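Local coordinates for protein antibiotic biosynthesis monooxygenase (Rhodospirillum rubrum, PDB 4HL9) that belongs to the antibiotic biosynthesis monooxygenase family and is probably an oxidoreductase with monooxygenase activity, at residues Glu77-Asp80 and Arg81-Asp85; Asp38-Leu41 and Pro42-Arg45. All coordinates share one frame; numbering follows the deposited sequence.

Overall arrangement
Both interactions are local, each made within one continuous run of chain. The fold is ferredoxin-like alpha+beta, as in other family members. Following the chain from the N terminus, strand 24-32 leads into helix 37-52, where interaction 2 packs residues 38-41 against the next turn, 42-45, and closes no loop. After helix 37-52 a loop leads to strand 59-65, and strand 71-78 follows. Interaction 1 closes the short turn at Pro79-Asp80 between that strand and helix 81-86. The two lie in series, neither nested nor crossed, with centres about 24 Å apart on opposite sides of the chain's centre. Strand 24-32 connects them indirectly: Leu24 and Val26 meet interaction 1, while Ile32 packs on interaction 2.

Interaction 1 of 2, residues Glu77-Asp80 and Arg81-Asp85; sequences EWPD and RAALD
The indole of Trp78 carries CD1 of Leu84 over one face. Leu84 CD1 stands 3.5 Å from Trp78 NE1 and lies over the five-membered ring, offset toward its rim, in a CH-pi contact. The two side chains cross at about a right angle. Leu84 CG is anti to the backbone N (chi1 180°), which leads the chain out to the ring. Ala83 O lies oblique to the indole, 4.0 Å from Trp78 CE3. NE1 itself is hydrogen-bonded to Glu76 OE1, and the ring of His87 also meets the indole.

The carboxylate of Asp80 is a second flat group. Asp80 OD1 accepts from Ala83 N at 3.1 Å, and the N-H comes from above the carboxylate plane. This makes Asp80 the N-cap of helix 81-86. Its CG sits between the backbone N and the carbonyl carbon (chi1 57°), and this turns OD1 back over the first turn. Asp80 O takes two weak bonds, from Ala83 N and from Leu84 N. Pro79 CD also touches Ala83 CB at 3.8 Å.

Within the helix, Arg81 NE reaches one turn on to Asp85 OD1, 3.2 Å away, in a salt bridge. The guanidinium approaches on the syn side of Asp85 OD1, and each group is tilted about 30° out of the other's plane.

The motif is a strand-to-helix turn with an Asp N-cap. The cap satisfies an amide of the first turn, and the negative carboxylate probably interacts favourably with the helix dipole. The apolar contacts of Trp78 and Pro79 hold the same turn against the strand end.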
ATOM      1  N   GLU A  77      -0.021 -10.168   0.034  1.00 17.44           N
ATOM      2  CA  GLU A  77       0.380 -10.808   1.270  1.00 19.11           C
ATOM      3  C   GLU A  77       0.906 -12.191   0.900  1.00 19.14           C
ATOM      4  O   GLU A  77       0.259 -12.943   0.151  1.00 20.00           O
ATOM      5  CB  GLU A  77      -0.811 -10.862   2.239  1.00 19.69           C
ATOM      6  CG  GLU A  77      -0.488 -11.323   3.637  1.00 23.22           C
ATOM      7  CD  GLU A  77      -1.629 -11.070   4.615  1.00 29.88           C
ATOM      8  OE1 GLU A  77      -2.790 -10.884   4.179  1.00 34.20           O
ATOM      9  OE2 GLU A  77      -1.367 -11.075   5.832  1.00 33.75           O
ATOM     10  N   TRP A  78       2.104 -12.485   1.394  1.00 19.14           N
ATOM     11  CA  TRP A  78       2.774 -13.762   1.162  1.00 19.18           C
ATOM     12  C   TRP A  78       3.150 -14.393   2.522  1.00 19.12           C
ATOM     13  O   TRP A  78       3.351 -13.664   3.488  1.00 18.21           O
ATOM     14  CB  TRP A  78       4.025 -13.534   0.311  1.00 19.40           C
ATOM     15  CG  TRP A  78       3.699 -12.905  -1.021  1.00 19.54           C
ATOM     16  CD1 TRP A  78       3.777 -11.584  -1.341  1.00 21.43           C
ATOM     17  CD2 TRP A  78       3.226 -13.577  -2.185  1.00 19.09           C
ATOM     18  NE1 TRP A  78       3.386 -11.384  -2.648  1.00 21.58           N
ATOM     19  CE2 TRP A  78       3.032 -12.592  -3.188  1.00 21.28           C
ATOM     20  CE3 TRP A  78       2.934 -14.915  -2.482  1.00 20.06           C
ATOM     21  CZ2 TRP A  78       2.574 -12.904  -4.468  1.00 21.97           C
ATOM     22  CZ3 TRP A  78       2.483 -15.238  -3.765  1.00 20.52           C
ATOM     23  CH2 TRP A  78       2.292 -14.222  -4.740  1.00 21.21           C
ATOM     24  N   PRO A  79       3.265 -15.742   2.592  1.00 19.82           N
ATOM     25  CA  PRO A  79       3.766 -16.396   3.840  1.00 20.57           C
ATOM     26  C   PRO A  79       5.176 -15.947   4.250  1.00 21.03           C
ATOM     27  O   PRO A  79       5.458 -15.755   5.444  1.00 21.18           O
ATOM     28  CB  PRO A  79       3.803 -17.891   3.464  1.00 21.21           C
ATOM     29  CG  PRO A  79       2.899 -18.035   2.320  1.00 21.07           C
ATOM     30  CD  PRO A  79       2.815 -16.727   1.599  1.00 19.41           C
ATOM     31  N   ASP A  80       6.058 -15.788   3.263  1.00 21.40           N
ATOM     32  CA  ASP A  80       7.422 -15.353   3.496  1.00 22.04           C
ATOM     33  C   ASP A  80       8.043 -14.939   2.172  1.00 21.85           C
ATOM     34  O   ASP A  80       7.396 -15.013   1.131  1.00 20.94           O
ATOM     35  CB  ASP A  80       8.271 -16.471   4.178  1.00 23.53           C
ATOM     36  CG  ASP A  80       8.310 -17.774   3.378  1.00 25.96           C
ATOM     37  OD1 ASP A  80       7.741 -17.859   2.265  1.00 27.76           O
ATOM     38  OD2 ASP A  80       8.932 -18.739   3.882  1.00 30.64           O
ATOM     39  N   ARG A  81       9.302 -14.530   2.238  1.00 22.12           N
ATOM     40  CA  ARG A  81      10.080 -14.130   1.090  1.00 22.97           C
ATOM     41  C   ARG A  81      10.242 -15.215   0.024  1.00 23.01           C
ATOM     42  O   ARG A  81      10.204 -14.924  -1.172  1.00 22.51           O
ATOM     43  CB  ARG A  81      11.441 -13.637   1.560  1.00 23.65           C
ATOM     44  CG  ARG A  81      12.305 -13.076   0.455  1.00 26.28           C
ATOM     45  CD  ARG A  81      11.558 -12.013  -0.358  1.00 30.86           C
ATOM     46  NE  ARG A  81      12.307 -11.615  -1.545  1.00 31.86           N
ATOM     47  CZ  ARG A  81      13.311 -10.742  -1.530  1.00 33.50           C
ATOM     48  NH1 ARG A  81      13.687 -10.181  -0.394  1.00 33.39           N
ATOM     49  NH2 ARG A  81      13.939 -10.437  -2.657  1.00 34.64           N
ATOM     50  N   ALA A  82      10.418 -16.461   0.468  1.00 22.72           N
ATOM     51  CA  ALA A  82      10.531 -17.610  -0.442  1.00 22.76           C
ATOM     52  C   ALA A  82       9.303 -17.766  -1.341  1.00 21.75           C
ATOM     53  O   ALA A  82       9.416 -18.056  -2.546  1.00 21.35           O
ATOM     54  CB  ALA A  82      10.788 -18.917   0.379  1.00 23.15           C
ATOM     55  N   ALA A  83       8.126 -17.570  -0.766  1.00 20.78           N
ATOM     56  CA  ALA A  83       6.898 -17.641  -1.564  1.00 20.60           C
ATOM     57  C   ALA A  83       6.864 -16.463  -2.568  1.00 20.63           C
ATOM     58  O   ALA A  83       6.369 -16.607  -3.679  1.00 19.85           O
ATOM     59  CB  ALA A  83       5.659 -17.662  -0.666  1.00 20.52           C
ATOM     60  N   LEU A  84       7.409 -15.312  -2.174  1.00 21.34           N
ATOM     61  CA  LEU A  84       7.505 -14.179  -3.123  1.00 21.81           C
ATOM     62  C   LEU A  84       8.504 -14.480  -4.261  1.00 22.23           C
ATOM     63  O   LEU A  84       8.271 -14.126  -5.415  1.00 21.13           O
ATOM     64  CB  LEU A  84       7.892 -12.871  -2.414  1.00 21.31           C
ATOM     65  CG  LEU A  84       8.027 -11.606  -3.295  1.00 23.06           C
ATOM     66  CD1 LEU A  84       6.686 -11.208  -3.914  1.00 23.28           C
ATOM     67  CD2 LEU A  84       8.608 -10.451  -2.497  1.00 22.31           C
ATOM     68  N   ASP A  85       9.605 -15.158  -3.941  1.00 23.27           N
ATOM     69  CA  ASP A  85      10.569 -15.549  -4.981  1.00 23.75           C
ATOM     70  C   ASP A  85       9.941 -16.493  -6.022  1.00 23.17           C
ATOM     71  O   ASP A  85      10.279 -16.435  -7.217  1.00 23.42           O
ATOM     72  CB  ASP A  85      11.820 -16.177  -4.345  1.00 25.37           C
ATOM     73  CG  ASP A  85      12.609 -15.191  -3.496  1.00 28.00           C
ATOM     74  OD1 ASP A  85      12.513 -13.964  -3.741  1.00 32.36           O
ATOM     75  OD2 ASP A  85      13.342 -15.641  -2.572  1.00 32.45           O
TER

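Interaction 2 of 2, residues Asp38-Leu41 and Pro42-Arg45; sequences DIVL and PLYR
Val40 O accepts from Tyr44 N at 2.9 Å, and Leu41 O accepts from Arg45 N at the same length. The first bond is nearly straight (N-H...O 170°), the second a little more bent (158°). Pro42 N carries no hydrogen and cannot make the helix bond to Asp38 O. Pro42 CD stands there instead, 3.3 Å from Asp38 O and 3.1 Å from Ile39 O. Beside it, Leu41 CB is packed tightly against Pro42 CD.

This is a proline kink within helix 37-52, with the regular i to i+4 bonding resumed at Tyr44. The helix packs on one face of the antiparallel sheet of the ferredoxin-like fold, where Val40 and Tyr44 both meet Ile32 of strand 24-32. Val40 and Tyr44 lie side by side and point the same way, CG2 of the valine 3.7 Å from CE2 of the ring. The phenol OH is satisfied by a hydrogen bond with Asp30 OD2.

Arg45 bends at chi3 (-132°) and folds back along the helix. Arg45 NH2 lies 3.6 Å from Leu41 CB, which sits over one face of the guanidinium. NH1 makes a weak hydrogen bond to Pro117 O of the second subunit, whose Val116 packs on Leu41.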
ATOM      1  N   ASP A  38      -5.095   1.241 -21.809  1.00 21.55           N
ATOM      2  CA  ASP A  38      -5.990   0.235 -22.391  1.00 22.88           C
ATOM      3  C   ASP A  38      -5.262  -1.043 -22.838  1.00 22.53           C
ATOM      4  O   ASP A  38      -5.828  -2.123 -22.807  1.00 22.65           O
ATOM      5  CB  ASP A  38      -6.841   0.825 -23.531  1.00 24.26           C
ATOM      6  CG  ASP A  38      -7.851   1.864 -23.023  1.00 28.07           C
ATOM      7  OD1 ASP A  38      -8.232   1.811 -21.833  1.00 32.21           O
ATOM      8  OD2 ASP A  38      -8.248   2.751 -23.804  1.00 33.43           O
ATOM      9  N   ILE A  39      -4.008  -0.910 -23.244  1.00 22.26           N
ATOM     10  CA  ILE A  39      -3.159  -2.057 -23.564  1.00 22.42           C
ATOM     11  C   ILE A  39      -2.884  -2.900 -22.307  1.00 22.10           C
ATOM     12  O   ILE A  39      -2.995  -4.133 -22.330  1.00 22.25           O
ATOM     13  CB  ILE A  39      -1.825  -1.581 -24.189  1.00 22.30           C
ATOM     14  CG1 ILE A  39      -2.074  -0.994 -25.593  1.00 23.14           C
ATOM     15  CG2 ILE A  39      -0.797  -2.703 -24.243  1.00 24.84           C
ATOM     16  CD1 ILE A  39      -0.796  -0.447 -26.240  1.00 22.52           C
ATOM     17  N   VAL A  40      -2.558  -2.241 -21.203  1.00 21.08           N
ATOM     18  CA  VAL A  40      -2.049  -2.975 -20.023  1.00 20.13           C
ATOM     19  C   VAL A  40      -3.134  -3.552 -19.110  1.00 19.82           C
ATOM     20  O   VAL A  40      -2.897  -4.534 -18.411  1.00 19.72           O
ATOM     21  CB  VAL A  40      -1.044  -2.168 -19.195  1.00 19.55           C
ATOM     22  CG1 VAL A  40       0.205  -1.824 -20.016  1.00 19.40           C
ATOM     23  CG2 VAL A  40      -1.722  -0.934 -18.555  1.00 19.50           C
ATOM     24  N   LEU A  41      -4.322  -2.953 -19.127  1.00 18.77           N
ATOM     25  CA  LEU A  41      -5.424  -3.444 -18.325  1.00 19.17           C
ATOM     26  C   LEU A  41      -5.662  -4.966 -18.445  1.00 19.32           C
ATOM     27  O   LEU A  41      -5.681  -5.635 -17.418  1.00 18.71           O
ATOM     28  CB  LEU A  41      -6.699  -2.604 -18.519  1.00 19.50           C
ATOM     29  CG  LEU A  41      -6.667  -1.269 -17.743  1.00 19.73           C
ATOM     30  CD1 LEU A  41      -7.801  -0.302 -18.201  1.00 23.35           C
ATOM     31  CD2 LEU A  41      -6.777  -1.531 -16.230  1.00 22.07           C
ATOM     32  N   PRO A  42      -5.797  -5.516 -19.684  1.00 19.62           N
ATOM     33  CA  PRO A  42      -6.009  -6.970 -19.822  1.00 19.11           C
ATOM     34  C   PRO A  42      -4.859  -7.807 -19.253  1.00 19.16           C
ATOM     35  O   PRO A  42      -5.091  -8.914 -18.777  1.00 19.48           O
ATOM     36  CB  PRO A  42      -6.086  -7.180 -21.346  1.00 19.83           C
ATOM     37  CG  PRO A  42      -6.451  -5.826 -21.900  1.00 20.60           C
ATOM     38  CD  PRO A  42      -5.752  -4.852 -21.007  1.00 19.67           C
ATOM     39  N   LEU A  43      -3.641  -7.282 -19.358  1.00 18.14           N
ATOM     40  CA  LEU A  43      -2.431  -7.904 -18.828  1.00 19.16           C
ATOM     41  C   LEU A  43      -2.499  -7.955 -17.291  1.00 19.47           C
ATOM     42  O   LEU A  43      -2.286  -9.007 -16.686  1.00 18.41           O
ATOM     43  CB  LEU A  43      -1.210  -7.096 -19.277  1.00 18.58           C
ATOM     44  CG  LEU A  43      -0.585  -7.298 -20.664  1.00 21.73           C
ATOM     45  CD1 LEU A  43      -1.547  -7.830 -21.699  1.00 23.73           C
ATOM     46  CD2 LEU A  43       0.212  -6.086 -21.161  1.00 21.40           C
ATOM     47  N   TYR A  44      -2.838  -6.817 -16.680  1.00 18.62           N
ATOM     48  CA  TYR A  44      -3.051  -6.745 -15.233  1.00 18.95           C
ATOM     49  C   TYR A  44      -4.149  -7.723 -14.771  1.00 19.96           C
ATOM     50  O   TYR A  44      -3.985  -8.389 -13.749  1.00 19.74           O
ATOM     51  CB  TYR A  44      -3.416  -5.313 -14.813  1.00 17.32           C
ATOM     52  CG  TYR A  44      -2.257  -4.349 -14.614  1.00 17.73           C
ATOM     53  CD1 TYR A  44      -1.260  -4.592 -13.681  1.00 15.62           C
ATOM     54  CD2 TYR A  44      -2.206  -3.142 -15.323  1.00 17.62           C
ATOM     55  CE1 TYR A  44      -0.217  -3.672 -13.486  1.00 18.81           C
ATOM     56  CE2 TYR A  44      -1.182  -2.241 -15.143  1.00 18.47           C
ATOM     57  CZ  TYR A  44      -0.201  -2.492 -14.229  1.00 16.79           C
ATOM     58  OH  TYR A  44       0.801  -1.584 -14.076  1.00 16.62           O
ATOM     59  N   ARG A  45      -5.256  -7.807 -15.511  1.00 20.47           N
ATOM     60  CA  ARG A  45      -6.345  -8.717 -15.136  1.00 22.46           C
ATOM     61  C   ARG A  45      -5.900 -10.197 -15.104  1.00 22.39           C
ATOM     62  O   ARG A  45      -6.200 -10.930 -14.150  1.00 21.89           O
ATOM     63  CB  ARG A  45      -7.564  -8.541 -16.051  1.00 23.33           C
ATOM     64  CG  ARG A  45      -8.254  -7.177 -15.966  1.00 27.46           C
ATOM     65  CD  ARG A  45      -9.548  -7.206 -16.773  1.00 35.28           C
ATOM     66  NE  ARG A  45      -9.695  -6.055 -17.669  1.00 40.96           N
ATOM     67  CZ  ARG A  45      -9.996  -4.816 -17.279  1.00 42.96           C
ATOM     68  NH1 ARG A  45     -10.171  -4.524 -15.991  1.00 44.46           N
ATOM     69  NH2 ARG A  45     -10.109  -3.855 -18.186  1.00 44.88           N
TER